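Local coordinates for protein phosphoribosylformylglycinamidine synthase 2 (Thermus thermophilus, PDB 3VIU) that is a synthase built from two tandem pairs of AIR synthase-related (PurM-like) domains behind an N-terminal linker domain, and binds adenosine-5'-diphosphate and a magnesium ion, at residues Arg28-Val36 with Thr295-Glu303. Numbering follows the deposited sequence.
Sequences RVELLLFKV and TPEELLLSE
Leu301, Leu33 and Leu300 form the tight half of a near-parallel pair of helices, in which helix 28-37 of the N-terminal linker region lies on the short helix 296-301 of the first AIR synthase-related C-terminal domain. The short axes run 9.9 Å apart at -26°; no hydrogen bond joins the two segments, and the pairing shows how a contact can rest mainly on branched apolar side chains. Leu301 packs against Leu32, Leu33 and Val36: CD1 lies 3.6 Å from the carbonyl O of Leu32 and also meets CG2 of Val36, while CD2 rests 3.8 Å from CD2 of Leu33. That Leu33 methyl is shared, since CD1 of Leu300 meets it too and also lies 3.7 Å from CG1 of Val29, whose side chain Leu300 crosses at about a right angle. Thr266 of helix 264-275 touches both Leu33 and Leu301, and Val345 of strand 342-347 touches Leu300.

Along the flank where Arg28 and Glu297 lie, the contact is looser, more polar and nearer solvent. Glu297 has CG wedged between its backbone N and carbonyl carbon (chi1 65°) and its chain bends at chi2, which lays its aliphatic part against CD2 of Leu32, 3.7 Å from CG, and brings OE2 beside CG2 of Val29. The same Leu32 methyl sits off-centre over one face of the exposed Arg28 guanidinium. Although OE1 of Glu297 lies near that guanidinium's plane, at its edge, its 4.3 Å separation from Arg28 NE is too long for a salt bridge; OE1 accepts a weak hydrogen bond from OG1 of the N-cap residue Thr295, 2.9 Å away.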
loop_
_atom_site.group_PDB
_atom_site.type_symbol
_atom_site.label_atom_id
_atom_site.label_comp_id
_atom_site.label_asym_id
_atom_site.label_seq_id
_atom_site.Cartn_x
_atom_site.Cartn_y
_atom_site.Cartn_z
ATOM N N ARG A 28 24.860 -27.295 9.654
ATOM C CA ARG A 28 23.460 -27.395 9.257
ATOM C C ARG A 28 22.669 -26.125 9.607
ATOM O O ARG A 28 21.998 -25.546 8.752
ATOM C CB ARG A 28 22.806 -28.608 9.919
ATOM C CG ARG A 28 21.358 -28.812 9.509
ATOM C CD ARG A 28 20.648 -29.828 10.386
ATOM N NE ARG A 28 19.197 -29.750 10.226
ATOM C CZ ARG A 28 18.549 -30.028 9.095
ATOM N NH1 ARG A 28 19.219 -30.411 8.011
ATOM N NH2 ARG A 28 17.228 -29.917 9.043
ATOM N N VAL A 29 22.753 -25.693 10.862
ATOM C CA VAL A 29 22.037 -24.501 11.307
ATOM C C VAL A 29 22.366 -23.279 10.450
ATOM O O VAL A 29 21.468 -22.623 9.918
ATOM C CB VAL A 29 22.359 -24.177 12.785
ATOM C CG1 VAL A 29 21.749 -22.842 13.173
ATOM C CG2 VAL A 29 21.825 -25.280 13.683
ATOM N N GLU A 30 23.655 -22.978 10.321
ATOM C CA GLU A 30 24.097 -21.841 9.525
ATOM C C GLU A 30 23.563 -21.920 8.094
ATOM O O GLU A 30 23.191 -20.902 7.499
ATOM C CB GLU A 30 25.629 -21.774 9.530
ATOM C CG GLU A 30 26.204 -21.406 10.893
ATOM C CD GLU A 30 27.716 -21.502 10.960
ATOM O OE1 GLU A 30 28.304 -20.886 11.877
ATOM O OE2 GLU A 30 28.315 -22.197 10.109
ATOM N N LEU A 31 23.513 -23.132 7.545
ATOM C CA LEU A 31 23.014 -23.312 6.192
ATOM C C LEU A 31 21.553 -22.873 6.150
ATOM O O LEU A 31 21.142 -22.123 5.262
ATOM C CB LEU A 31 23.124 -24.777 5.766
ATOM C CG LEU A 31 23.707 -25.053 4.372
ATOM C CD1 LEU A 31 23.474 -26.510 4.028
ATOM C CD2 LEU A 31 23.059 -24.169 3.322
ATOM N N LEU A 32 20.772 -23.346 7.118
ATOM C CA LEU A 32 19.360 -23.003 7.195
ATOM C C LEU A 32 19.161 -21.492 7.327
ATOM O O LEU A 32 18.190 -20.944 6.806
ATOM C CB LEU A 32 18.704 -23.754 8.364
ATOM C CG LEU A 32 17.958 -25.060 8.030
ATOM C CD1 LEU A 32 18.612 -25.773 6.868
ATOM C CD2 LEU A 32 17.928 -25.965 9.253
ATOM N N LEU A 33 20.084 -20.817 8.008
ATOM C CA LEU A 33 19.987 -19.371 8.169
ATOM C C LEU A 33 20.120 -18.673 6.807
ATOM O O LEU A 33 19.348 -17.761 6.481
ATOM C CB LEU A 33 21.076 -18.862 9.125
ATOM C CG LEU A 33 21.053 -19.342 10.588
ATOM C CD1 LEU A 33 22.185 -18.675 11.359
ATOM C CD2 LEU A 33 19.716 -19.014 11.239
ATOM N N PHE A 34 21.099 -19.099 6.014
ATOM C CA PHE A 34 21.303 -18.503 4.703
ATOM C C PHE A 34 20.138 -18.770 3.758
ATOM O O PHE A 34 19.691 -17.871 3.049
ATOM C CB PHE A 34 22.598 -19.011 4.070
ATOM C CG PHE A 34 23.822 -18.287 4.545
ATOM C CD1 PHE A 34 24.618 -18.819 5.554
ATOM C CD2 PHE A 34 24.167 -17.055 4.000
ATOM C CE1 PHE A 34 25.744 -18.128 6.012
ATOM C CE2 PHE A 34 25.281 -16.362 4.451
ATOM C CZ PHE A 34 26.072 -16.899 5.457
ATOM N N LYS A 35 19.645 -20.004 3.751
ATOM C CA LYS A 35 18.532 -20.351 2.882
ATOM C C LYS A 35 17.422 -19.314 3.026
ATOM O O LYS A 35 16.840 -18.878 2.034
ATOM C CB LYS A 35 17.985 -21.743 3.223
ATOM C CG LYS A 35 16.817 -22.170 2.330
ATOM C CD LYS A 35 16.149 -23.463 2.798
ATOM C CE LYS A 35 15.455 -23.284 4.150
ATOM N NZ LYS A 35 14.662 -24.487 4.561
ATOM N N VAL A 36 17.150 -18.900 4.260
ATOM C CA VAL A 36 16.095 -17.928 4.524
ATOM C C VAL A 36 16.511 -16.466 4.334
ATOM O O VAL A 36 15.754 -15.673 3.773
ATOM C CB VAL A 36 15.521 -18.115 5.955
ATOM C CG1 VAL A 36 14.391 -17.118 6.209
ATOM C CG2 VAL A 36 15.005 -19.543 6.121
ATOM N N THR A 295 14.495 -27.273 18.606
ATOM C CA THR A 295 15.888 -27.267 18.194
ATOM C C THR A 295 16.395 -25.859 17.881
ATOM O O THR A 295 15.606 -24.927 17.691
ATOM C CB THR A 295 16.082 -28.151 16.965
ATOM O OG1 THR A 295 15.253 -27.676 15.895
ATOM C CG2 THR A 295 15.704 -29.577 17.293
ATOM N N PRO A 296 17.724 -25.681 17.839
ATOM C CA PRO A 296 18.266 -24.355 17.542
ATOM C C PRO A 296 17.662 -23.680 16.305
ATOM O O PRO A 296 17.175 -22.557 16.400
ATOM C CB PRO A 296 19.761 -24.625 17.416
ATOM C CG PRO A 296 19.970 -25.667 18.473
ATOM C CD PRO A 296 18.798 -26.606 18.246
ATOM N N GLU A 297 17.670 -24.355 15.158
ATOM C CA GLU A 297 17.117 -23.750 13.947
ATOM C C GLU A 297 15.638 -23.374 14.086
ATOM O O GLU A 297 15.205 -22.360 13.548
ATOM C CB GLU A 297 17.325 -24.655 12.717
ATOM C CG GLU A 297 16.603 -25.996 12.725
ATOM C CD GLU A 297 17.327 -27.060 13.532
ATOM O OE1 GLU A 297 16.870 -28.225 13.521
ATOM O OE2 GLU A 297 18.349 -26.742 14.177
ATOM N N GLU A 298 14.873 -24.180 14.816
ATOM C CA GLU A 298 13.453 -23.900 15.035
ATOM C C GLU A 298 13.255 -22.585 15.779
ATOM O O GLU A 298 12.378 -21.792 15.438
ATOM C CB GLU A 298 12.801 -25.025 15.835
ATOM C CG GLU A 298 12.520 -26.270 15.021
ATOM C CD GLU A 298 12.022 -27.422 15.868
ATOM O OE1 GLU A 298 11.513 -28.397 15.281
ATOM O OE2 GLU A 298 12.150 -27.358 17.115
ATOM N N LEU A 299 14.068 -22.358 16.802
ATOM C CA LEU A 299 13.960 -21.129 17.569
ATOM C C LEU A 299 14.407 -19.962 16.707
ATOM O O LEU A 299 13.741 -18.925 16.648
ATOM C CB LEU A 299 14.817 -21.216 18.837
ATOM C CG LEU A 299 14.350 -22.258 19.870
ATOM C CD1 LEU A 299 15.414 -22.459 20.935
ATOM C CD2 LEU A 299 13.032 -21.809 20.493
ATOM N N LEU A 300 15.524 -20.151 16.014
ATOM C CA LEU A 300 16.092 -19.113 15.157
ATOM C C LEU A 300 15.227 -18.691 13.972
ATOM O O LEU A 300 15.194 -17.513 13.613
ATOM C CB LEU A 300 17.457 -19.562 14.630
ATOM C CG LEU A 300 18.634 -19.565 15.607
ATOM C CD1 LEU A 300 19.777 -20.359 15.017
ATOM C CD2 LEU A 300 19.066 -18.142 15.887
ATOM N N LEU A 301 14.518 -19.638 13.371
ATOM C CA LEU A 301 13.713 -19.314 12.203
ATOM C C LEU A 301 12.210 -19.222 12.405
ATOM O O LEU A 301 11.469 -18.976 11.456
ATOM C CB LEU A 301 14.044 -20.305 11.086
ATOM C CG LEU A 301 15.548 -20.320 10.782
ATOM C CD1 LEU A 301 15.847 -21.178 9.571
ATOM C CD2 LEU A 301 16.010 -18.898 10.550
ATOM N N SER A 302 11.750 -19.420 13.633
ATOM C CA SER A 302 10.328 -19.316 13.900
ATOM C C SER A 302 9.871 -17.919 13.526
ATOM O O SER A 302 10.603 -16.946 13.710
ATOM C CB SER A 302 10.030 -19.530 15.377
ATOM O OG SER A 302 8.703 -19.127 15.669
ATOM N N GLU A 303 8.658 -17.819 13.002
ATOM C CA GLU A 303 8.108 -16.525 12.636
ATOM C C GLU A 303 6.830 -16.315 13.428
ATOM O O GLU A 303 5.835 -15.829 12.897
ATOM C CB GLU A 303 7.835 -16.473 11.132
ATOM C CG GLU A 303 9.105 -16.633 10.310
ATOM C CD GLU A 303 8.862 -16.628 8.813
ATOM O OE1 GLU A 303 9.859 -16.691 8.054
ATOM O OE2 GLU A 303 7.681 -16.562 8.399
#